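Local coordinates for protein tricorn protease (Thermoplasma acidophilum, PDB 1K32) that probably cleaves peptides as a serine protease, acting downstream of the proteasome in protein degradation, with beta-propellers that gate substrate access, at residues I402-L407 against K411-E416; D110-D115 against N119-T124; V1005-A1010 against I1022-D1027; K700-L705 against L974-V979. All blocks are in the same frame, centred on the assembly; numbering follows the deposited sequence.

Overall arrangement
All four contacts lie in one chain and along it come in series, in the order 2, 1, 4, 3. Contacts 1 and 2 are hairpins in four-stranded antiparallel blades of two different propellers, six-bladed for contact 2 and seven-bladed for contact 1, their centres 61 Å apart on opposite sides of the chain's centre. Contacts 3 and 4 involve the peptidase part: contact 3 packs a helix against the edge of the parallel sheet of the S41 fold, and contact 4 ties a turn of that family to the C1 region. The closest approach is between contacts 2 and 4, about 9 Å between nearest atoms, against about 28 Å for contacts 3 and 4.

Contact 1: residues I402-L407 against K411-E416; sequences IMTVDL and KPTVIE
M403, V405, P412 and V414 lie on one face of this two-stranded ribbon, and I402, T404, T413 and E416 on the other. It is a beta-propeller hairpin, formed by the last two strands of a four-stranded antiparallel blade. One edge of strand 401-406 pairs with 412-417, and its other edge bonds to V395 and A393 of strand 392-397. The strand directions differ by 153°. T404 and T413 form a hydrogen-bonded pair: T404 N reaches T413 O at 2.9 Å and T413 N reaches T404 O at 2.8 Å, both donors tilted from the acceptor's carbonyl plane. Their side chains run alongside each other, T404 OG1 lying 3.6 Å from T413 CB. On the opposite face V405 CG2 comes within 3.9 Å of P412 CB, the two side chains being set obliquely.

Near I402 the register slips by one residue, and both I415 and E416 face it in a classic bulge. I415 N donates to I402 O at 2.9 Å, and I402 N donates to E416 O at 3.0 Å, a nearly straight bond (167° at the hydrogen). The bulge points I415 toward strand 401-406, and its side chain also meets Y437 and Y457 of the next blade. With CG1 anti to the carbonyl carbon (chi1 -67°), its chain crosses that of T404 at about a right angle, bringing I415 CD1 to 3.7 Å from T404 CG2.

Contact 2: residues D110-D115 against N119-T124; sequences DVAGFD and NLIIST
A beta hairpin with a bulge, in which A112 and G113 both face I121, joins the first two strands of a four-stranded beta-propeller blade. The evidence is at I121 O, which accepts two bonds from the same face of its plane: A112 N at 2.8 Å and G113 N at 3.3 Å. G113 has backbone angles (phi 160°, psi -173°) at which a side chain would collide with the preceding carbonyl oxygen. On the far side of the bulge, S123 N donates to D110 O at 2.9 Å; nearer the turn, I121 N donates to G113 O.

L120 carries the apolar packing. Its CD1 lies 3.7 Å from V111 CG1, the two chains crossing at about a right angle, and 3.7 Å from F114 CE2, approaching that ring obliquely. F61 meets the same F114 ring, and F84 of strand 79-86 touches L120, which places this face against the preceding blade.

At the turn the D115 side chain points toward N119, its CG lying between the backbone N and the carbonyl carbon (chi1 72°). N119 N reaches D115 OD2 at 2.9 Å from above the carboxylate plane, and D117 N and G118 N make weak bonds to the same oxygen. With an alanine in place of D115, N119 N would probably be left without that acceptor, the D117 and G118 amides without their weak one, and the turn freer to move. D115 N closes the end by donating to N119 O at 3.1 Å. Paired amides converging on one carbonyl are the mark of a classic beta bulge, here within a propeller-blade hairpin.

Contact 3: residues V1005-A1010 against I1022-D1027; sequences VEIEYA and IDYAID
I1007 and Y1024 have the nearest backbones across the contact, yet their CA atoms are 8.0 Å apart and no hydrogen bond links the extended segment 1005-1010 to the helical segment 1022-1027. Side chains alone bridge that separation, and Y1024 supplies the whole helix side of it. Its ring extends from the helix with CG anti to the backbone N (chi1 -175°), which lays it alongside V1005 and I1007, whose side chains both point toward the helix.

I1007 sits over one face of the ring. Its CD1 is 4.2 Å from the ring centroid and 26° off the ring normal, a CH-pi contact displaced toward the near end of the ring, as the 3.8 Å approach of I1007 CD1 to Y1024 CD2 confirms. I1007 CG1 follows behind, 4.0 Å from Y1024 CG. V1005 takes the phenol end: its CG1 is 3.6 Å from Y1024 CZ and approaches obliquely, while V1005 CG2 lies 3.7 Å from Y1024 OH. Both aliphatic chains cross the tyrosine at about a right angle, and the two segments together bury 147 Å², a modest patch at the protein surface.

Strand 1005-1006 is an outermost strand, within this chain, of the five-stranded parallel sheet of the S41 peptidase fold, and I957 of the adjacent strand 954-958 touches V1005, I1007 and Y1024 alike. Helix 1020-1032 packs there partly through Y1024, with I1007 also touching P1020 and Q1021, while I1022 and I1026 meet helix 830-848, to which D1027 is also joined by a salt bridge with R848.

Contact 4: residues K700-L705 against L974-V979; sequences KTRYDL and LIDGTV
With CG anti to the backbone N (chi1 -180°) and a bend at chi2 (67°), R702 swings its guanidinium from the first turn of helix 702-714 to a turn formed by L974-G977. That turn is type I, and its D976 makes an Asx turn with T978, while T701 and D704 form a capping box at the start of the helix. R702 NE donates to D976 OD2 at 2.9 Å as part of a salt bridge; the oxygen lies close to the guanidinium plane and is met on the syn side but 32° out of the carboxylate plane, the two flat groups being inclined by as much. R702 NH1 donates to T978 OG1, also at 2.9 Å, again near the plane at the guanidinium edge. L974 CD1 approaches R702 NH1 obliquely at 4.2 Å.

All four touching residues are buried, and E723 forms a salt bridge with R702 NH1, a second acidic partner for the arginine. A methionine in place of R702 would probably leave the carboxylates of D976 and E723 without their buried counter-charge and T978 OG1 without that donor. The contact joins the C1 region to the S41 peptidase region, with M663 of helix 656-674 packing on both R702 and D976. D976 and T978 are also tied together: D976 OD1 takes a bond from T978 OG1 at 2.6 Å and another from T978 N at 3.1 Å.

Contact 1: residues I402-L407 against K411-E416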
loop_
_atom_site.group_PDB
_atom_site.type_symbol
_atom_site.label_atom_id
_atom_site.label_comp_id
_atom_site.label_asym_id
_atom_site.label_seq_id
_atom_site.Cartn_x
_atom_site.Cartn_y
_atom_site.Cartn_z
ATOM N N ILE A 402 -51.594 8.487 -10.942
ATOM C CA ILE A 402 -50.368 7.948 -11.495
ATOM C C ILE A 402 -50.943 7.324 -12.773
ATOM O O ILE A 402 -52.045 6.765 -12.756
ATOM C CB ILE A 402 -49.692 6.892 -10.596
ATOM C CG1 ILE A 402 -48.407 6.404 -11.279
ATOM C CG2 ILE A 402 -50.647 5.762 -10.282
ATOM C CD1 ILE A 402 -47.435 5.650 -10.341
ATOM N N MET A 403 -50.224 7.449 -13.880
ATOM C CA MET A 403 -50.721 6.933 -15.147
ATOM C C MET A 403 -49.584 6.579 -16.081
ATOM O O MET A 403 -48.444 6.999 -15.881
ATOM C CB MET A 403 -51.603 8.003 -15.806
ATOM C CG MET A 403 -50.825 9.276 -16.155
ATOM S SD MET A 403 -51.792 10.790 -16.454
ATOM C CE MET A 403 -51.642 10.888 -18.161
ATOM N N THR A 404 -49.892 5.775 -17.089
ATOM C CA THR A 404 -48.908 5.419 -18.092
ATOM C C THR A 404 -49.286 6.217 -19.334
ATOM O O THR A 404 -50.438 6.621 -19.501
ATOM C CB THR A 404 -48.944 3.924 -18.456
ATOM O OG1 THR A 404 -50.264 3.569 -18.872
ATOM C CG2 THR A 404 -48.528 3.070 -17.271
ATOM N N VAL A 405 -48.310 6.458 -20.195
ATOM C CA VAL A 405 -48.557 7.185 -21.421
ATOM C C VAL A 405 -47.807 6.476 -22.532
ATOM O O VAL A 405 -46.583 6.383 -22.504
ATOM C CB VAL A 405 -48.078 8.647 -21.309
ATOM C CG1 VAL A 405 -48.269 9.367 -22.649
ATOM C CG2 VAL A 405 -48.864 9.364 -20.205
ATOM N N ASP A 406 -48.544 5.955 -23.504
ATOM C CA ASP A 406 -47.920 5.251 -24.610
ATOM C C ASP A 406 -46.962 6.205 -25.310
ATOM O O ASP A 406 -47.332 7.333 -25.636
ATOM C CB ASP A 406 -48.988 4.750 -25.578
ATOM C CG ASP A 406 -48.458 3.696 -26.521
ATOM O OD1 ASP A 406 -47.637 4.046 -27.391
ATOM O OD2 ASP A 406 -48.853 2.517 -26.384
ATOM N N LEU A 407 -45.723 5.773 -25.521
ATOM C CA LEU A 407 -44.744 6.643 -26.170
ATOM C C LEU A 407 -44.880 6.635 -27.690
ATOM O O LEU A 407 -44.134 7.311 -28.400
ATOM C CB LEU A 407 -43.321 6.243 -25.775
ATOM C CG LEU A 407 -42.948 6.468 -24.307
ATOM C CD1 LEU A 407 -41.516 6.047 -24.082
ATOM C CD2 LEU A 407 -43.128 7.923 -23.940
ATOM N N LYS A 411 -51.275 8.007 -25.876
ATOM C CA LYS A 411 -52.475 7.704 -25.106
ATOM C C LYS A 411 -52.186 7.421 -23.628
ATOM O O LYS A 411 -51.456 6.488 -23.286
ATOM C CB LYS A 411 -53.206 6.499 -25.714
ATOM C CG LYS A 411 -54.454 6.086 -24.942
ATOM C CD LYS A 411 -55.083 4.833 -25.523
ATOM C CE LYS A 411 -56.352 4.451 -24.776
ATOM N NZ LYS A 411 -56.975 3.225 -25.345
ATOM N N PRO A 412 -52.749 8.243 -22.733
ATOM C CA PRO A 412 -52.547 8.056 -21.295
ATOM C C PRO A 412 -53.587 7.104 -20.694
ATOM O O PRO A 412 -54.730 7.029 -21.155
ATOM C CB PRO A 412 -52.681 9.467 -20.751
ATOM C CG PRO A 412 -53.740 10.045 -21.638
ATOM C CD PRO A 412 -53.318 9.574 -23.012
ATOM N N THR A 413 -53.183 6.371 -19.669
ATOM C CA THR A 413 -54.080 5.444 -19.001
ATOM C C THR A 413 -53.870 5.605 -17.501
ATOM O O THR A 413 -52.789 5.316 -16.994
ATOM C CB THR A 413 -53.768 3.994 -19.404
ATOM O OG1 THR A 413 -53.851 3.869 -20.828
ATOM C CG2 THR A 413 -54.738 3.025 -18.737
ATOM N N VAL A 414 -54.896 6.083 -16.804
ATOM C CA VAL A 414 -54.823 6.274 -15.360
ATOM C C VAL A 414 -54.771 4.919 -14.666
ATOM O O VAL A 414 -55.624 4.058 -14.894
ATOM C CB VAL A 414 -56.052 7.066 -14.822
ATOM C CG1 VAL A 414 -56.016 7.122 -13.288
ATOM C CG2 VAL A 414 -56.057 8.478 -15.402
ATOM N N ILE A 415 -53.754 4.720 -13.837
ATOM C CA ILE A 415 -53.629 3.459 -13.125
ATOM C C ILE A 415 -54.444 3.513 -11.847
ATOM O O ILE A 415 -55.264 2.634 -11.573
ATOM C CB ILE A 415 -52.163 3.162 -12.745
ATOM C CG1 ILE A 415 -51.332 2.920 -14.009
ATOM C CG2 ILE A 415 -52.110 1.960 -11.810
ATOM C CD1 ILE A 415 -49.826 2.911 -13.768
ATOM N N GLU A 416 -54.206 4.554 -11.062
ATOM C CA GLU A 416 -54.899 4.711 -9.802
ATOM C C GLU A 416 -54.817 6.169 -9.376
ATOM O O GLU A 416 -53.946 6.916 -9.828
ATOM C CB GLU A 416 -54.261 3.802 -8.738
ATOM C CG GLU A 416 -55.136 3.566 -7.524
ATOM C CD GLU A 416 -54.601 2.486 -6.598
ATOM O OE1 GLU A 416 -55.304 2.141 -5.630
ATOM O OE2 GLU A 416 -53.484 1.980 -6.830
#

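Contact 2: residues D110-D115 against N119-T124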
loop_
_atom_site.group_PDB
_atom_site.type_symbol
_atom_site.label_atom_id
_atom_site.label_comp_id
_atom_site.label_asym_id
_atom_site.label_seq_id
_atom_site.Cartn_x
_atom_site.Cartn_y
_atom_site.Cartn_z
ATOM N N ASP A 110 -34.878 52.113 5.739
ATOM C CA ASP A 110 -35.312 53.074 4.741
ATOM C C ASP A 110 -35.374 54.481 5.320
ATOM O O ASP A 110 -35.091 54.690 6.495
ATOM C CB ASP A 110 -36.706 52.658 4.250
ATOM C CG ASP A 110 -37.071 53.258 2.904
ATOM O OD1 ASP A 110 -38.129 52.863 2.357
ATOM O OD2 ASP A 110 -36.323 54.108 2.394
ATOM N N VAL A 111 -35.722 55.442 4.473
ATOM C CA VAL A 111 -35.872 56.826 4.893
ATOM C C VAL A 111 -37.232 56.879 5.569
ATOM O O VAL A 111 -38.203 56.332 5.043
ATOM C CB VAL A 111 -35.878 57.767 3.681
ATOM C CG1 VAL A 111 -36.295 59.164 4.113
ATOM C CG2 VAL A 111 -34.502 57.781 3.032
ATOM N N ALA A 112 -37.307 57.509 6.733
ATOM C CA ALA A 112 -38.572 57.594 7.460
ATOM C C ALA A 112 -39.175 58.995 7.392
ATOM O O ALA A 112 -40.397 59.163 7.496
ATOM C CB ALA A 112 -38.355 57.194 8.912
ATOM N N GLY A 113 -38.310 59.994 7.216
ATOM C CA GLY A 113 -38.756 61.370 7.148
ATOM C C GLY A 113 -37.618 62.335 7.440
ATOM O O GLY A 113 -36.453 61.933 7.539
ATOM N N PHE A 114 -37.950 63.616 7.552
ATOM C CA PHE A 114 -36.956 64.636 7.842
ATOM C C PHE A 114 -37.481 65.535 8.951
ATOM O O PHE A 114 -38.642 65.960 8.916
ATOM C CB PHE A 114 -36.652 65.467 6.597
ATOM C CG PHE A 114 -36.202 64.658 5.422
ATOM C CD1 PHE A 114 -37.134 64.095 4.554
ATOM C CD2 PHE A 114 -34.843 64.447 5.182
ATOM C CE1 PHE A 114 -36.724 63.333 3.462
ATOM C CE2 PHE A 114 -34.423 63.689 4.097
ATOM C CZ PHE A 114 -35.370 63.129 3.230
ATOM N N ASP A 115 -36.628 65.822 9.932
ATOM C CA ASP A 115 -37.040 66.653 11.037
ATOM C C ASP A 115 -37.080 68.119 10.609
ATOM O O ASP A 115 -36.679 68.457 9.497
ATOM C CB ASP A 115 -36.119 66.422 12.255
ATOM C CG ASP A 115 -34.729 67.000 12.076
ATOM O OD1 ASP A 115 -33.817 66.560 12.805
ATOM O OD2 ASP A 115 -34.542 67.897 11.233
ATOM N N ASN A 119 -32.744 67.335 9.010
ATOM C CA ASN A 119 -31.918 66.142 9.161
ATOM C C ASN A 119 -32.664 64.877 8.785
ATOM O O ASN A 119 -33.860 64.735 9.057
ATOM C CB ASN A 119 -31.414 66.006 10.597
ATOM C CG ASN A 119 -30.662 67.230 11.060
ATOM O OD1 ASN A 119 -31.080 67.909 11.997
ATOM N ND2 ASN A 119 -29.552 67.526 10.401
ATOM N N LEU A 120 -31.942 63.953 8.164
ATOM C CA LEU A 120 -32.518 62.682 7.758
ATOM C C LEU A 120 -32.856 61.796 8.956
ATOM O O LEU A 120 -32.056 61.653 9.876
ATOM C CB LEU A 120 -31.543 61.932 6.859
ATOM C CG LEU A 120 -31.937 60.505 6.466
ATOM C CD1 LEU A 120 -33.254 60.531 5.706
ATOM C CD2 LEU A 120 -30.834 59.890 5.608
ATOM N N ILE A 121 -34.061 61.230 8.940
ATOM C CA ILE A 121 -34.492 60.291 9.970
ATOM C C ILE A 121 -34.674 58.980 9.218
ATOM O O ILE A 121 -35.356 58.940 8.188
ATOM C CB ILE A 121 -35.856 60.655 10.611
ATOM C CG1 ILE A 121 -35.809 62.068 11.206
ATOM C CG2 ILE A 121 -36.181 59.623 11.707
ATOM C CD1 ILE A 121 -34.739 62.234 12.277
ATOM N N ILE A 122 -34.057 57.918 9.718
ATOM C CA ILE A 122 -34.167 56.625 9.080
ATOM C C ILE A 122 -34.893 55.648 9.965
ATOM O O ILE A 122 -34.982 55.835 11.178
ATOM C CB ILE A 122 -32.782 56.011 8.716
ATOM C CG1 ILE A 122 -31.920 55.837 9.965
ATOM C CG2 ILE A 122 -32.096 56.870 7.676
ATOM C CD1 ILE A 122 -30.582 55.138 9.668
ATOM N N SER A 123 -35.424 54.609 9.334
ATOM C CA SER A 123 -36.143 53.570 10.037
ATOM C C SER A 123 -35.377 52.291 9.781
ATOM O O SER A 123 -35.105 51.961 8.631
ATOM C CB SER A 123 -37.553 53.454 9.488
ATOM O OG SER A 123 -38.179 52.309 9.993
ATOM N N THR A 124 -35.007 51.578 10.843
ATOM C CA THR A 124 -34.266 50.337 10.660
ATOM C C THR A 124 -34.258 49.396 11.858
ATOM O O THR A 124 -34.276 49.820 13.023
ATOM C CB THR A 124 -32.794 50.617 10.229
ATOM O OG1 THR A 124 -32.125 49.378 10.003
ATOM C CG2 THR A 124 -32.045 51.391 11.309
#

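Contact 3: residues V1005-A1010 against I1022-D1027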
loop_
_atom_site.group_PDB
_atom_site.type_symbol
_atom_site.label_atom_id
_atom_site.label_comp_id
_atom_site.label_asym_id
_atom_site.label_seq_id
_atom_site.Cartn_x
_atom_site.Cartn_y
_atom_site.Cartn_z
ATOM N N VAL A 1005 -57.139 41.256 27.429
ATOM C CA VAL A 1005 -56.904 42.611 27.902
ATOM C C VAL A 1005 -55.991 43.315 26.916
ATOM O O VAL A 1005 -54.844 42.909 26.711
ATOM C CB VAL A 1005 -56.242 42.627 29.305
ATOM C CG1 VAL A 1005 -55.960 44.066 29.724
ATOM C CG2 VAL A 1005 -57.153 41.947 30.332
ATOM N N GLU A 1006 -56.508 44.363 26.293
ATOM C CA GLU A 1006 -55.733 45.117 25.328
ATOM C C GLU A 1006 -54.802 46.115 26.013
ATOM O O GLU A 1006 -55.238 46.953 26.802
ATOM C CB GLU A 1006 -56.656 45.866 24.364
ATOM C CG GLU A 1006 -55.890 46.734 23.371
ATOM C CD GLU A 1006 -56.789 47.637 22.536
ATOM O OE1 GLU A 1006 -56.241 48.455 21.772
ATOM O OE2 GLU A 1006 -58.032 47.535 22.640
ATOM N N ILE A 1007 -53.514 46.009 25.720
ATOM C CA ILE A 1007 -52.538 46.930 26.281
ATOM C C ILE A 1007 -51.697 47.449 25.132
ATOM O O ILE A 1007 -50.835 46.738 24.620
ATOM C CB ILE A 1007 -51.598 46.253 27.327
ATOM C CG1 ILE A 1007 -52.397 45.816 28.555
ATOM C CG2 ILE A 1007 -50.518 47.232 27.784
ATOM C CD1 ILE A 1007 -53.061 44.498 28.391
ATOM N N GLU A 1008 -51.974 48.680 24.715
ATOM C CA GLU A 1008 -51.222 49.319 23.648
ATOM C C GLU A 1008 -49.806 49.579 24.152
ATOM O O GLU A 1008 -49.553 49.631 25.357
ATOM C CB GLU A 1008 -51.836 50.674 23.279
ATOM C CG GLU A 1008 -53.219 50.634 22.663
ATOM C CD GLU A 1008 -53.230 49.956 21.307
ATOM O OE1 GLU A 1008 -52.400 50.328 20.445
ATOM O OE2 GLU A 1008 -54.074 49.052 21.105
ATOM N N TYR A 1009 -48.887 49.744 23.216
ATOM C CA TYR A 1009 -47.508 50.059 23.535
ATOM C C TYR A 1009 -47.312 51.366 22.762
ATOM O O TYR A 1009 -46.828 51.368 21.638
ATOM C CB TYR A 1009 -46.576 48.970 23.005
ATOM C CG TYR A 1009 -45.214 48.918 23.675
ATOM C CD1 TYR A 1009 -44.538 50.083 24.036
ATOM C CD2 TYR A 1009 -44.583 47.693 23.901
ATOM C CE1 TYR A 1009 -43.261 50.028 24.603
ATOM C CE2 TYR A 1009 -43.318 47.625 24.462
ATOM C CZ TYR A 1009 -42.663 48.790 24.807
ATOM O OH TYR A 1009 -41.400 48.697 25.331
ATOM N N ALA A 1010 -47.718 52.475 23.375
ATOM C CA ALA A 1010 -47.634 53.794 22.753
ATOM C C ALA A 1010 -46.217 54.350 22.599
ATOM O O ALA A 1010 -45.293 53.912 23.276
ATOM C CB ALA A 1010 -48.480 54.766 23.536
ATOM N N ILE A 1022 -45.375 43.828 29.302
ATOM C CA ILE A 1022 -44.763 42.891 30.232
ATOM C C ILE A 1022 -45.102 43.267 31.680
ATOM O O ILE A 1022 -45.297 42.385 32.532
ATOM C CB ILE A 1022 -43.233 42.823 30.030
ATOM C CG1 ILE A 1022 -42.723 41.479 30.552
ATOM C CG2 ILE A 1022 -42.548 44.007 30.718
ATOM C CD1 ILE A 1022 -41.352 41.080 30.012
ATOM N N ASP A 1023 -45.183 44.568 31.956
ATOM C CA ASP A 1023 -45.540 45.036 33.296
ATOM C C ASP A 1023 -46.954 44.579 33.676
ATOM O O ASP A 1023 -47.184 44.091 34.777
ATOM C CB ASP A 1023 -45.481 46.561 33.364
ATOM C CG ASP A 1023 -44.082 47.078 33.578
ATOM O OD1 ASP A 1023 -43.856 48.281 33.332
ATOM O OD2 ASP A 1023 -43.215 46.286 33.999
ATOM N N TYR A 1024 -47.906 44.752 32.764
ATOM C CA TYR A 1024 -49.272 44.333 33.048
ATOM C C TYR A 1024 -49.334 42.828 33.295
ATOM O O TYR A 1024 -50.004 42.379 34.223
ATOM C CB TYR A 1024 -50.215 44.681 31.894
ATOM C CG TYR A 1024 -51.656 44.366 32.220
ATOM C CD1 TYR A 1024 -52.444 45.272 32.935
ATOM C CD2 TYR A 1024 -52.218 43.133 31.875
ATOM C CE1 TYR A 1024 -53.753 44.958 33.297
ATOM C CE2 TYR A 1024 -53.522 42.808 32.237
ATOM C CZ TYR A 1024 -54.283 43.726 32.946
ATOM O OH TYR A 1024 -55.577 43.406 33.313
ATOM N N ALA A 1025 -48.646 42.055 32.456
ATOM C CA ALA A 1025 -48.630 40.597 32.583
ATOM C C ALA A 1025 -48.073 40.197 33.942
ATOM O O ALA A 1025 -48.591 39.291 34.590
ATOM C CB ALA A 1025 -47.790 39.962 31.455
ATOM N N ILE A 1026 -47.004 40.867 34.359
ATOM C CA ILE A 1026 -46.405 40.586 35.654
ATOM C C ILE A 1026 -47.387 40.934 36.780
ATOM O O ILE A 1026 -47.643 40.124 37.674
ATOM C CB ILE A 1026 -45.103 41.394 35.853
ATOM C CG1 ILE A 1026 -44.008 40.856 34.922
ATOM C CG2 ILE A 1026 -44.654 41.294 37.316
ATOM C CD1 ILE A 1026 -42.780 41.720 34.860
ATOM N N ASP A 1027 -47.947 42.135 36.723
ATOM C CA ASP A 1027 -48.885 42.569 37.749
ATOM C C ASP A 1027 -50.138 41.704 37.793
ATOM O O ASP A 1027 -50.656 41.405 38.873
ATOM C CB ASP A 1027 -49.256 44.029 37.516
ATOM C CG ASP A 1027 -48.073 44.961 37.694
ATOM O OD1 ASP A 1027 -48.118 46.101 37.179
ATOM O OD2 ASP A 1027 -47.098 44.554 38.360
#

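Contact 4: residues K700-L705 against L974-V979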
loop_
_atom_site.group_PDB
_atom_site.type_symbol
_atom_site.label_atom_id
_atom_site.label_comp_id
_atom_site.label_asym_id
_atom_site.label_seq_id
_atom_site.Cartn_x
_atom_site.Cartn_y
_atom_site.Cartn_z
ATOM N N LYS A 700 -38.709 45.669 -17.755
ATOM C CA LYS A 700 -37.408 45.447 -18.365
ATOM C C LYS A 700 -36.474 44.718 -17.410
ATOM O O LYS A 700 -35.491 44.131 -17.836
ATOM C CB LYS A 700 -36.772 46.773 -18.764
ATOM C CG LYS A 700 -36.993 47.167 -20.209
ATOM C CD LYS A 700 -38.451 47.374 -20.537
ATOM C CE LYS A 700 -38.610 47.821 -21.979
ATOM N NZ LYS A 700 -40.050 47.941 -22.361
ATOM N N THR A 701 -36.776 44.767 -16.119
ATOM C CA THR A 701 -35.936 44.096 -15.131
ATOM C C THR A 701 -36.755 43.154 -14.256
ATOM O O THR A 701 -37.998 43.250 -14.187
ATOM C CB THR A 701 -35.192 45.116 -14.225
ATOM O OG1 THR A 701 -36.139 45.792 -13.386
ATOM C CG2 THR A 701 -34.442 46.142 -15.083
ATOM N N ARG A 702 -36.062 42.245 -13.581
ATOM C CA ARG A 702 -36.743 41.287 -12.721
ATOM C C ARG A 702 -37.517 42.004 -11.630
ATOM O O ARG A 702 -38.543 41.516 -11.190
ATOM C CB ARG A 702 -35.758 40.306 -12.092
ATOM C CG ARG A 702 -36.422 39.265 -11.181
ATOM C CD ARG A 702 -37.319 38.311 -11.976
ATOM N NE ARG A 702 -38.031 37.374 -11.109
ATOM C CZ ARG A 702 -39.059 37.708 -10.326
ATOM N NH1 ARG A 702 -39.646 36.797 -9.564
ATOM N NH2 ARG A 702 -39.519 38.953 -10.323
ATOM N N TYR A 703 -37.014 43.147 -11.181
ATOM C CA TYR A 703 -37.714 43.913 -10.163
ATOM C C TYR A 703 -39.046 44.449 -10.700
ATOM O O TYR A 703 -40.047 44.440 -9.984
ATOM C CB TYR A 703 -36.871 45.087 -9.668
ATOM C CG TYR A 703 -37.451 45.703 -8.412
ATOM C CD1 TYR A 703 -37.658 44.923 -7.279
ATOM C CD2 TYR A 703 -37.811 47.048 -8.361
ATOM C CE1 TYR A 703 -38.210 45.456 -6.121
ATOM C CE2 TYR A 703 -38.369 47.601 -7.197
ATOM C CZ TYR A 703 -38.562 46.791 -6.083
ATOM O OH TYR A 703 -39.104 47.293 -4.925
ATOM N N ASP A 704 -39.034 44.944 -11.938
ATOM C CA ASP A 704 -40.225 45.451 -12.614
ATOM C C ASP A 704 -41.284 44.350 -12.618
ATOM O O ASP A 704 -42.436 44.584 -12.258
ATOM C CB ASP A 704 -39.911 45.806 -14.076
ATOM C CG ASP A 704 -39.066 47.053 -14.212
ATOM O OD1 ASP A 704 -38.488 47.266 -15.299
ATOM O OD2 ASP A 704 -38.983 47.832 -13.240
ATOM N N LEU A 705 -40.865 43.150 -13.022
ATOM C CA LEU A 705 -41.757 41.999 -13.101
ATOM C C LEU A 705 -42.366 41.677 -11.744
ATOM O O LEU A 705 -43.538 41.320 -11.658
ATOM C CB LEU A 705 -41.006 40.768 -13.625
ATOM C CG LEU A 705 -41.804 39.732 -14.447
ATOM C CD1 LEU A 705 -41.164 38.363 -14.291
ATOM C CD2 LEU A 705 -43.244 39.674 -14.011
ATOM N N LEU A 974 -40.200 29.333 -10.366
ATOM C CA LEU A 974 -40.258 29.851 -11.724
ATOM C C LEU A 974 -38.916 29.458 -12.343
ATOM O O LEU A 974 -38.029 28.958 -11.638
ATOM C CB LEU A 974 -40.444 31.371 -11.713
ATOM C CG LEU A 974 -41.673 31.908 -10.958
ATOM C CD1 LEU A 974 -41.707 33.430 -11.069
ATOM C CD2 LEU A 974 -42.957 31.300 -11.525
ATOM N N ILE A 975 -38.764 29.653 -13.647
ATOM C CA ILE A 975 -37.522 29.288 -14.330
ATOM C C ILE A 975 -36.256 29.976 -13.796
ATOM O O ILE A 975 -35.149 29.499 -14.028
ATOM C CB ILE A 975 -37.611 29.579 -15.840
ATOM C CG1 ILE A 975 -37.922 31.064 -16.054
ATOM C CG2 ILE A 975 -38.677 28.671 -16.495
ATOM C CD1 ILE A 975 -38.010 31.462 -17.490
ATOM N N ASP A 976 -36.407 31.095 -13.095
ATOM C CA ASP A 976 -35.240 31.800 -12.566
ATOM C C ASP A 976 -34.991 31.482 -11.080
ATOM O O ASP A 976 -34.229 32.175 -10.408
ATOM C CB ASP A 976 -35.423 33.310 -12.755
ATOM C CG ASP A 976 -36.402 33.912 -11.759
ATOM O OD1 ASP A 976 -37.352 33.202 -11.357
ATOM O OD2 ASP A 976 -36.224 35.095 -11.385
ATOM N N GLY A 977 -35.641 30.437 -10.569
ATOM C CA GLY A 977 -35.456 30.064 -9.178
ATOM C C GLY A 977 -36.449 30.678 -8.199
ATOM O O GLY A 977 -36.489 30.290 -7.033
ATOM N N THR A 978 -37.265 31.622 -8.663
ATOM C CA THR A 978 -38.241 32.292 -7.792
ATOM C C THR A 978 -39.252 31.345 -7.132
ATOM O O THR A 978 -39.885 30.520 -7.798
ATOM C CB THR A 978 -39.057 33.367 -8.571
ATOM O OG1 THR A 978 -38.176 34.340 -9.138
ATOM C CG2 THR A 978 -40.058 34.080 -7.627
ATOM N N VAL A 979 -39.409 31.469 -5.818
ATOM C CA VAL A 979 -40.387 30.655 -5.114
ATOM C C VAL A 979 -41.599 31.524 -4.795
ATOM O O VAL A 979 -41.521 32.429 -3.971
ATOM C CB VAL A 979 -39.842 30.074 -3.770
ATOM C CG1 VAL A 979 -40.964 29.325 -3.041
ATOM C CG2 VAL A 979 -38.691 29.119 -4.028
#